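373aa long hypothetical citrate synthase (Sulfolobus tokodaii, PDB 1VGP) is a hypothetical member of the citrate synthase family, a mainly helical protein whose assembly holds two copies of the chain. Local coordinates at residues 218-223 / 308-313; 75-80 / 99-104; 46-51 / 61-66. One frame throughout, in Å; residues are numbered along the deposited sequence.

Interaction 1: 218-223 / 308-313; sequences ANYEAL and NVDFFS
Asp-310 meets the turn 218-220 with its carboxylate. Its OD1 accepts a hydrogen bond from ND2 of Asn-219, 3.0 Å away. The bond is bent, with an N-H...O angle of 141°. ND2 comes to OD1 on the anti side, tilted out of the carboxylate plane. The bond is also tilted from the amide plane of Asn-219. The two flat groups stand nearly perpendicular, 88° apart.

The first torsions explain this approach. In Asp-310 the CG lies beside the backbone N and anti to the carbonyl carbon (chi1 -61°), which brings OD1 within bonding distance of Asn-219. The Asn-219 amide has the same kind of first torsion, and this places its ND2 beside the carboxylate. The other oxygen, OD2, is 3.5 Å from Ala-218 N, so the carboxylate also faces the backbone of the turn.

Tyr-220 approaches with the CE2 side of its ring. OG of Ser-313 lies at this edge, close to the ring plane, 3.1 Å from Tyr-220 CE2. Ala-222 CB packs on the helix backbone, 4.1 Å from Asp-310 O and 4.3 Å from Phe-311 CA.

Asn-308 caps the helix start. Its OD1 takes two weak bonds, from the backbone N of Asp-310 and of Phe-311. Its ND2 is hydrogen-bonded to Gly-253 O. The cap thus holds the first turn from which Asp-310 extends.

The contact is mostly buried and joins the loop leading into helix 221-228, and its first turn, to the start of helix 309-319. Phe-327 meets the Tyr-220 ring edge-to-face. Helix 281-300 packs against Phe-311, and helix 262-278 touches Ser-313. No strand of the small antiparallel sheet belongs to either segment.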
loop_
_atom_site.group_PDB
_atom_site.type_symbol
_atom_site.label_atom_id
_atom_site.label_comp_id
_atom_site.label_asym_id
_atom_site.label_seq_id
_atom_site.Cartn_x
_atom_site.Cartn_y
_atom_site.Cartn_z
ATOM N N ALA A 218 4.934 -1.237 -17.779
ATOM C CA ALA A 218 3.717 -2.050 -17.703
ATOM C C ALA A 218 2.631 -1.447 -18.561
ATOM O O ALA A 218 1.530 -1.178 -18.080
ATOM C CB ALA A 218 3.240 -2.176 -16.252
ATOM N N ASN A 219 2.936 -1.226 -19.835
ATOM C CA ASN A 219 2.019 -0.498 -20.696
ATOM C C ASN A 219 1.226 -1.440 -21.564
ATOM O O ASN A 219 0.009 -1.573 -21.394
ATOM C CB ASN A 219 2.802 0.506 -21.537
ATOM C CG ASN A 219 3.175 1.742 -20.749
ATOM O OD1 ASN A 219 2.321 2.389 -20.148
ATOM N ND2 ASN A 219 4.470 2.072 -20.738
ATOM N N TYR A 220 1.908 -2.107 -22.492
ATOM C CA TYR A 220 1.286 -3.188 -23.270
ATOM C C TYR A 220 0.195 -2.671 -24.201
ATOM O O TYR A 220 -0.609 -3.442 -24.721
ATOM C CB TYR A 220 0.722 -4.237 -22.308
ATOM C CG TYR A 220 1.729 -4.645 -21.268
ATOM C CD1 TYR A 220 1.458 -4.492 -19.910
ATOM C CD2 TYR A 220 2.979 -5.138 -21.641
ATOM C CE1 TYR A 220 2.412 -4.817 -18.948
ATOM C CE2 TYR A 220 3.936 -5.463 -20.695
ATOM C CZ TYR A 220 3.652 -5.301 -19.350
ATOM O OH TYR A 220 4.605 -5.608 -18.413
ATOM N N GLU A 221 0.189 -1.357 -24.413
ATOM C CA GLU A 221 -0.657 -0.750 -25.428
ATOM C C GLU A 221 -0.035 -1.014 -26.794
ATOM O O GLU A 221 -0.685 -0.850 -27.828
ATOM C CB GLU A 221 -0.774 0.755 -25.170
ATOM C CG GLU A 221 -1.921 1.133 -24.244
ATOM C CD GLU A 221 -3.239 1.308 -24.990
ATOM O OE1 GLU A 221 -4.313 1.172 -24.357
ATOM O OE2 GLU A 221 -3.196 1.584 -26.209
ATOM N N ALA A 222 1.226 -1.441 -26.774
ATOM C CA ALA A 222 1.993 -1.750 -27.977
ATOM C C ALA A 222 1.418 -2.916 -28.766
ATOM O O ALA A 222 1.366 -2.870 -29.998
ATOM C CB ALA A 222 3.441 -2.045 -27.611
ATOM N N LEU A 223 0.999 -3.964 -28.060
ATOM C CA LEU A 223 0.335 -5.103 -28.690
ATOM C C LEU A 223 -0.927 -4.640 -29.408
ATOM O O LEU A 223 -1.221 -5.083 -30.520
ATOM C CB LEU A 223 -0.045 -6.149 -27.639
ATOM C CG LEU A 223 0.071 -7.637 -27.997
ATOM C CD1 LEU A 223 -1.037 -8.390 -27.280
ATOM C CD2 LEU A 223 -0.020 -7.855 -29.493
ATOM N N ASN A 308 11.404 0.538 -26.025
ATOM C CA ASN A 308 11.699 0.134 -24.659
ATOM C C ASN A 308 11.179 -1.275 -24.440
ATOM O O ASN A 308 10.542 -1.854 -25.327
ATOM C CB ASN A 308 11.030 1.086 -23.664
ATOM C CG ASN A 308 9.518 1.032 -23.744
ATOM O OD1 ASN A 308 8.923 -0.052 -23.694
ATOM N ND2 ASN A 308 8.881 2.198 -23.868
ATOM N N VAL A 309 11.434 -1.822 -23.255
ATOM C CA VAL A 309 11.109 -3.215 -22.995
ATOM C C VAL A 309 9.656 -3.560 -23.325
ATOM O O VAL A 309 9.385 -4.640 -23.840
ATOM C CB VAL A 309 11.405 -3.588 -21.528
ATOM C CG1 VAL A 309 10.456 -2.860 -20.603
ATOM C CG2 VAL A 309 11.288 -5.089 -21.346
ATOM N N ASP A 310 8.731 -2.647 -23.035
ATOM C CA ASP A 310 7.306 -2.883 -23.290
ATOM C C ASP A 310 7.023 -3.168 -24.758
ATOM O O ASP A 310 6.068 -3.867 -25.094
ATOM C CB ASP A 310 6.461 -1.675 -22.863
ATOM C CG ASP A 310 6.577 -1.373 -21.373
ATOM O OD1 ASP A 310 6.431 -0.185 -21.005
ATOM O OD2 ASP A 310 6.818 -2.313 -20.578
ATOM N N PHE A 311 7.856 -2.623 -25.634
ATOM C CA PHE A 311 7.665 -2.768 -27.071
ATOM C C PHE A 311 7.704 -4.226 -27.516
ATOM O O PHE A 311 6.974 -4.622 -28.416
ATOM C CB PHE A 311 8.733 -1.975 -27.816
ATOM C CG PHE A 311 8.516 -1.910 -29.296
ATOM C CD1 PHE A 311 9.124 -2.833 -30.139
ATOM C CD2 PHE A 311 7.705 -0.924 -29.851
ATOM C CE1 PHE A 311 8.935 -2.778 -31.521
ATOM C CE2 PHE A 311 7.506 -0.861 -31.236
ATOM C CZ PHE A 311 8.125 -1.793 -32.071
ATOM N N PHE A 312 8.554 -5.027 -26.892
ATOM C CA PHE A 312 8.614 -6.431 -27.240
ATOM C C PHE A 312 7.974 -7.316 -26.181
ATOM O O PHE A 312 7.498 -8.411 -26.490
ATOM C CB PHE A 312 10.060 -6.865 -27.469
ATOM C CG PHE A 312 10.697 -6.237 -28.674
ATOM C CD1 PHE A 312 11.728 -5.308 -28.526
ATOM C CD2 PHE A 312 10.288 -6.584 -29.958
ATOM C CE1 PHE A 312 12.342 -4.739 -29.635
ATOM C CE2 PHE A 312 10.892 -6.024 -31.071
ATOM C CZ PHE A 312 11.924 -5.098 -30.910
ATOM N N SER A 313 7.953 -6.858 -24.935
ATOM C CA SER A 313 7.466 -7.704 -23.849
ATOM C C SER A 313 6.001 -8.109 -24.060
ATOM O O SER A 313 5.572 -9.177 -23.612
ATOM C CB SER A 313 7.641 -6.997 -22.494
ATOM O OG SER A 313 6.595 -6.082 -22.238
#

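Interaction 2: 75-80 / 99-104; sequences PDFIIK and VSLLGI
Ile-78 and Leu-101 form the centre of this apolar contact, where the two helices have their nearest CA atoms, 6.5 Å apart. The close contacts are carbon to carbon, in three apolar pairs. In the first, the branch methyl CG2 of Ile-78 lies 3.8 Å from Leu-101 CB, near the root of the leucine. The first torsion of Ile-78 leaves CG2 as the branch that meets Leu-101.

The second pair is aromatic to aliphatic. The Leu-101 methyl CD2 comes obliquely to the Phe-77 ring, 3.8 Å from CE2. The two side chains cross at about a right angle. The CG of Phe-77 is anti to its own N (chi1 -165°), which sets CE2 against the leucine methyl.

The third pair involves the proline before the helix. Pro-75 CD lies 3.7 Å from Leu-102 CD2, again with the side chains nearly perpendicular.

The segment axes come within 9.7 Å and run nearly antiparallel, at 155°. Around this pair, Phe-77 packs on Phe-81 of the second subunit, and Leu-101 on Thr-97 of that subunit.

No hydrogen bond crosses between the segments. The chemistry therefore implies a join made by van der Waals fit and burial of apolar surface, within a region that also meets the dimer partner.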
loop_
_atom_site.group_PDB
_atom_site.type_symbol
_atom_site.label_atom_id
_atom_site.label_comp_id
_atom_site.label_asym_id
_atom_site.label_seq_id
_atom_site.Cartn_x
_atom_site.Cartn_y
_atom_site.Cartn_z
ATOM N N PRO A 75 -2.266 -21.795 0.336
ATOM C CA PRO A 75 -3.189 -22.425 1.292
ATOM C C PRO A 75 -4.613 -22.488 0.758
ATOM O O PRO A 75 -4.976 -21.754 -0.166
ATOM C CB PRO A 75 -3.081 -21.544 2.534
ATOM C CG PRO A 75 -2.616 -20.238 2.028
ATOM C CD PRO A 75 -1.704 -20.541 0.871
ATOM N N ASP A 76 -5.420 -23.367 1.338
ATOM C CA ASP A 76 -6.738 -23.665 0.785
ATOM C C ASP A 76 -7.651 -22.446 0.765
ATOM O O ASP A 76 -8.463 -22.280 -0.154
ATOM C CB ASP A 76 -7.406 -24.782 1.582
ATOM C CG ASP A 76 -6.473 -25.935 1.848
ATOM O OD1 ASP A 76 -5.602 -25.785 2.734
ATOM O OD2 ASP A 76 -6.604 -26.979 1.169
ATOM N N PHE A 77 -7.526 -21.606 1.787
ATOM C CA PHE A 77 -8.383 -20.446 1.901
ATOM C C PHE A 77 -8.224 -19.558 0.675
ATOM O O PHE A 77 -9.213 -19.180 0.048
ATOM C CB PHE A 77 -8.061 -19.656 3.178
ATOM C CG PHE A 77 -9.116 -18.649 3.553
ATOM C CD1 PHE A 77 -10.462 -19.006 3.568
ATOM C CD2 PHE A 77 -8.767 -17.346 3.877
ATOM C CE1 PHE A 77 -11.450 -18.073 3.902
ATOM C CE2 PHE A 77 -9.743 -16.407 4.212
ATOM C CZ PHE A 77 -11.089 -16.770 4.224
ATOM N N ILE A 78 -6.985 -19.240 0.310
ATOM C CA ILE A 78 -6.776 -18.347 -0.825
ATOM C C ILE A 78 -7.110 -19.032 -2.161
ATOM O O ILE A 78 -7.620 -18.392 -3.090
ATOM C CB ILE A 78 -5.310 -17.738 -0.850
ATOM C CG1 ILE A 78 -4.374 -18.643 -1.639
ATOM C CG2 ILE A 78 -4.772 -17.534 0.571
ATOM C CD1 ILE A 78 -4.009 -18.072 -2.998
ATOM N N ILE A 79 -6.865 -20.336 -2.253
ATOM C CA ILE A 79 -7.323 -21.093 -3.425
ATOM C C ILE A 79 -8.849 -21.076 -3.525
ATOM O O ILE A 79 -9.417 -20.973 -4.616
ATOM C CB ILE A 79 -6.816 -22.553 -3.377
ATOM C CG1 ILE A 79 -5.382 -22.605 -3.914
ATOM C CG2 ILE A 79 -7.701 -23.452 -4.222
ATOM C CD1 ILE A 79 -4.648 -23.882 -3.610
ATOM N N LYS A 80 -9.502 -21.165 -2.371
ATOM C CA LYS A 80 -10.954 -21.045 -2.275
ATOM C C LYS A 80 -11.390 -19.673 -2.773
ATOM O O LYS A 80 -12.371 -19.531 -3.511
ATOM C CB LYS A 80 -11.364 -21.231 -0.814
ATOM C CG LYS A 80 -12.848 -21.288 -0.551
ATOM C CD LYS A 80 -13.086 -21.988 0.778
ATOM C CE LYS A 80 -14.467 -21.687 1.366
ATOM N NZ LYS A 80 -15.593 -22.132 0.493
ATOM N N VAL A 99 -2.211 -11.800 -1.893
ATOM C CA VAL A 99 -1.035 -11.522 -1.072
ATOM C C VAL A 99 -1.472 -11.080 0.328
ATOM O O VAL A 99 -0.866 -11.451 1.331
ATOM C CB VAL A 99 -0.159 -10.417 -1.718
ATOM C CG1 VAL A 99 1.026 -10.076 -0.807
ATOM C CG2 VAL A 99 0.326 -10.877 -3.086
ATOM N N SER A 100 -2.531 -10.283 0.383
ATOM C CA SER A 100 -3.086 -9.836 1.652
ATOM C C SER A 100 -3.550 -11.038 2.473
ATOM O O SER A 100 -3.285 -11.121 3.672
ATOM C CB SER A 100 -4.264 -8.895 1.405
ATOM O OG SER A 100 -4.749 -8.364 2.621
ATOM N N LEU A 101 -4.247 -11.964 1.817
ATOM C CA LEU A 101 -4.716 -13.182 2.472
ATOM C C LEU A 101 -3.535 -14.027 2.928
ATOM O O LEU A 101 -3.539 -14.587 4.027
ATOM C CB LEU A 101 -5.602 -13.990 1.519
ATOM C CG LEU A 101 -6.951 -13.361 1.173
ATOM C CD1 LEU A 101 -7.455 -13.889 -0.158
ATOM C CD2 LEU A 101 -7.941 -13.662 2.279
ATOM N N LEU A 102 -2.513 -14.114 2.087
ATOM C CA LEU A 102 -1.319 -14.858 2.452
ATOM C C LEU A 102 -0.770 -14.354 3.781
ATOM O O LEU A 102 -0.310 -15.143 4.608
ATOM C CB LEU A 102 -0.266 -14.732 1.353
ATOM C CG LEU A 102 -0.418 -15.742 0.209
ATOM C CD1 LEU A 102 0.624 -15.485 -0.873
ATOM C CD2 LEU A 102 -0.263 -17.150 0.766
ATOM N N GLY A 103 -0.834 -13.041 3.987
ATOM C CA GLY A 103 -0.393 -12.465 5.245
ATOM C C GLY A 103 -1.158 -13.002 6.440
ATOM O O GLY A 103 -0.572 -13.384 7.454
ATOM N N ILE A 104 -2.479 -13.038 6.320
ATOM C CA ILE A 104 -3.325 -13.602 7.361
ATOM C C ILE A 104 -2.989 -15.060 7.667
ATOM O O ILE A 104 -2.905 -15.452 8.833
ATOM C CB ILE A 104 -4.808 -13.503 6.979
ATOM C CG1 ILE A 104 -5.217 -12.025 6.914
ATOM C CG2 ILE A 104 -5.648 -14.257 7.995
ATOM C CD1 ILE A 104 -6.646 -11.782 6.489
#

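Interaction 3: 46-51 / 61-66; sequences VSYLIL and LNWFQE
The Phe-64 ring presents one face to Tyr-48. CB of Tyr-48 stands over this face, 4.0 Å from the ring centroid and only 11° off the normal, a CH-pi contact. The Tyr-48 ring turns its edge to the same phenylalanine. The two rings form an offset edge-to-face pair with planes at 87° and centroids 5.3 Å apart. The closest atoms are Tyr-48 CD2 and Phe-64 CG, at 3.5 Å. At the edge of the Phe-64 ring sits a methyl of Leu-51, with CD1 3.9 Å from Phe-64 CE1. Ser-47 CB approaches the ring obliquely, 3.9 Å from Phe-64 CZ. Tyr-48 CE2 reaches the edge of the Trp-63 ring more loosely, 4.5 Å from CZ3.

Both rings of the central pair have CG anti to the backbone N. Each side chain thus extends from its helix across the interface, and the tyrosine edge fits against the phenylalanine face.

The hydroxyl of Ser-47 turns back to its own helix and bonds to Phe-43 O. It takes no hydrogen bond across the contact.

Ile-118 of helix 113-135 touches both Leu-51 and Phe-64, while Val-340 of helix 327-346 touches Leu-51. Tyr-52 packs on Tyr-48, Trp-63 and Phe-64.

The axes of the segments 46-51 and 61-66 make an angle of 102° and come within 10.6 Å. Two successive helices pack nearly at right angles through an aromatic pair, in keeping with the mainly helical fold of the citrate synthase family.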
loop_
_atom_site.group_PDB
_atom_site.type_symbol
_atom_site.label_atom_id
_atom_site.label_comp_id
_atom_site.label_asym_id
_atom_site.label_seq_id
_atom_site.Cartn_x
_atom_site.Cartn_y
_atom_site.Cartn_z
ATOM N N VAL A 46 19.649 -15.091 -10.483
ATOM C CA VAL A 46 19.553 -13.629 -10.488
ATOM C C VAL A 46 18.806 -13.087 -9.268
ATOM O O VAL A 46 19.166 -12.038 -8.721
ATOM C CB VAL A 46 18.851 -13.117 -11.763
ATOM C CG1 VAL A 46 18.632 -11.624 -11.667
ATOM C CG2 VAL A 46 19.695 -13.457 -12.988
ATOM N N SER A 47 17.776 -13.803 -8.835
ATOM C CA SER A 47 17.048 -13.421 -7.633
ATOM C C SER A 47 17.941 -13.451 -6.391
ATOM O O SER A 47 17.903 -12.532 -5.562
ATOM C CB SER A 47 15.843 -14.339 -7.434
ATOM O OG SER A 47 14.883 -14.124 -8.455
ATOM N N TYR A 48 18.743 -14.504 -6.262
ATOM C CA TYR A 48 19.692 -14.617 -5.161
ATOM C C TYR A 48 20.709 -13.475 -5.212
ATOM O O TYR A 48 21.011 -12.850 -4.193
ATOM C CB TYR A 48 20.418 -15.967 -5.243
ATOM C CG TYR A 48 21.334 -16.263 -4.073
ATOM C CD1 TYR A 48 22.553 -15.588 -3.917
ATOM C CD2 TYR A 48 20.972 -17.199 -3.108
ATOM C CE1 TYR A 48 23.384 -15.839 -2.819
ATOM C CE2 TYR A 48 21.792 -17.458 -2.010
ATOM C CZ TYR A 48 22.996 -16.773 -1.867
ATOM O OH TYR A 48 23.773 -16.998 -0.743
ATOM N N LEU A 49 21.238 -13.214 -6.405
ATOM C CA LEU A 49 22.172 -12.116 -6.600
ATOM C C LEU A 49 21.576 -10.847 -6.024
ATOM O O LEU A 49 22.228 -10.091 -5.303
ATOM C CB LEU A 49 22.448 -11.915 -8.092
ATOM C CG LEU A 49 23.326 -10.721 -8.471
ATOM C CD1 LEU A 49 24.724 -10.864 -7.857
ATOM C CD2 LEU A 49 23.402 -10.625 -9.980
ATOM N N ILE A 50 20.313 -10.622 -6.350
ATOM C CA ILE A 50 19.694 -9.347 -6.073
ATOM C C ILE A 50 19.281 -9.260 -4.614
ATOM O O ILE A 50 19.443 -8.213 -3.994
ATOM C CB ILE A 50 18.509 -9.115 -7.042
ATOM C CG1 ILE A 50 19.037 -8.353 -8.257
ATOM C CG2 ILE A 50 17.387 -8.335 -6.374
ATOM C CD1 ILE A 50 18.019 -8.085 -9.311
ATOM N N LEU A 51 18.780 -10.356 -4.053
ATOM C CA LEU A 51 18.449 -10.358 -2.630
ATOM C C LEU A 51 19.697 -10.228 -1.750
ATOM O O LEU A 51 19.695 -9.493 -0.770
ATOM C CB LEU A 51 17.698 -11.637 -2.244
ATOM C CG LEU A 51 16.282 -11.871 -2.785
ATOM C CD1 LEU A 51 15.705 -13.110 -2.133
ATOM C CD2 LEU A 51 15.406 -10.665 -2.506
ATOM N N LEU A 61 23.048 -21.571 -3.845
ATOM C CA LEU A 61 21.962 -21.606 -4.818
ATOM C C LEU A 61 21.075 -22.833 -4.629
ATOM O O LEU A 61 19.862 -22.782 -4.844
ATOM C CB LEU A 61 22.514 -21.606 -6.248
ATOM C CG LEU A 61 21.448 -21.690 -7.349
ATOM C CD1 LEU A 61 20.596 -20.433 -7.323
ATOM C CD2 LEU A 61 22.106 -21.849 -8.700
ATOM N N ASN A 62 21.689 -23.944 -4.239
ATOM C CA ASN A 62 20.957 -25.191 -4.089
ATOM C C ASN A 62 19.986 -25.042 -2.923
ATOM O O ASN A 62 18.837 -25.481 -2.998
ATOM C CB ASN A 62 21.926 -26.339 -3.826
ATOM C CG ASN A 62 21.685 -27.516 -4.745
ATOM O OD1 ASN A 62 21.548 -27.348 -5.962
ATOM N ND2 ASN A 62 21.630 -28.719 -4.175
ATOM N N TRP A 63 20.458 -24.413 -1.850
ATOM C CA TRP A 63 19.598 -24.057 -0.744
ATOM C C TRP A 63 18.501 -23.111 -1.211
ATOM O O TRP A 63 17.353 -23.208 -0.777
ATOM C CB TRP A 63 20.407 -23.381 0.362
ATOM C CG TRP A 63 19.542 -22.733 1.399
ATOM C CD1 TRP A 63 18.923 -23.345 2.449
ATOM C CD2 TRP A 63 19.167 -21.360 1.462
ATOM N NE1 TRP A 63 18.189 -22.438 3.164
ATOM C CE2 TRP A 63 18.323 -21.198 2.579
ATOM C CE3 TRP A 63 19.470 -20.230 0.686
ATOM C CZ2 TRP A 63 17.767 -19.973 2.942
ATOM C CZ3 TRP A 63 18.920 -19.007 1.041
ATOM C CH2 TRP A 63 18.083 -18.887 2.161
ATOM N N PHE A 64 18.866 -22.191 -2.097
ATOM C CA PHE A 64 17.990 -21.083 -2.435
ATOM C C PHE A 64 16.817 -21.539 -3.282
ATOM O O PHE A 64 15.669 -21.216 -2.996
ATOM C CB PHE A 64 18.759 -19.990 -3.177
ATOM C CG PHE A 64 17.902 -18.828 -3.576
ATOM C CD1 PHE A 64 17.469 -17.911 -2.629
ATOM C CD2 PHE A 64 17.496 -18.668 -4.898
ATOM C CE1 PHE A 64 16.640 -16.851 -2.987
ATOM C CE2 PHE A 64 16.665 -17.611 -5.267
ATOM C CZ PHE A 64 16.237 -16.702 -4.309
ATOM N N GLN A 65 17.100 -22.293 -4.335
ATOM C CA GLN A 65 16.025 -22.797 -5.174
ATOM C C GLN A 65 15.309 -23.956 -4.508
ATOM O O GLN A 65 14.298 -24.430 -5.006
ATOM C CB GLN A 65 16.557 -23.217 -6.545
ATOM C CG GLN A 65 17.749 -24.140 -6.515
ATOM C CD GLN A 65 18.544 -24.101 -7.809
ATOM O OE1 GLN A 65 19.269 -25.041 -8.129
ATOM N NE2 GLN A 65 18.412 -23.010 -8.558
ATOM N N GLU A 66 15.825 -24.413 -3.379
ATOM C CA GLU A 66 15.111 -25.410 -2.592
ATOM C C GLU A 66 13.940 -24.732 -1.882
ATOM O O GLU A 66 12.812 -25.216 -1.930
ATOM C CB GLU A 66 16.076 -26.041 -1.579
ATOM C CG GLU A 66 15.447 -26.496 -0.266
ATOM C CD GLU A 66 16.131 -27.726 0.324
ATOM O OE1 GLU A 66 17.378 -27.840 0.190
ATOM O OE2 GLU A 66 15.425 -28.573 0.916
#

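The three contacts are separate. Centres of interactions 1 and 2 are 31 Å apart, those of 1 and 3 are 28 Å apart, and those of 2 and 3 are 25 Å apart. Nearest atoms are never closer than about 14 Å. Interaction 1 lies on the opposite side of the chain's centre from each of the others. Interactions 3 and 2 follow each other along the chain, since helix 58-70 is succeeded by helix 76-84. Helix 113-135 gives a further tie: it touches Leu-102 of interaction 2 and Phe-64 of interaction 3. Interaction 1 has a hydrogen bond from a loop to the start of a helix, whereas the other two are apolar.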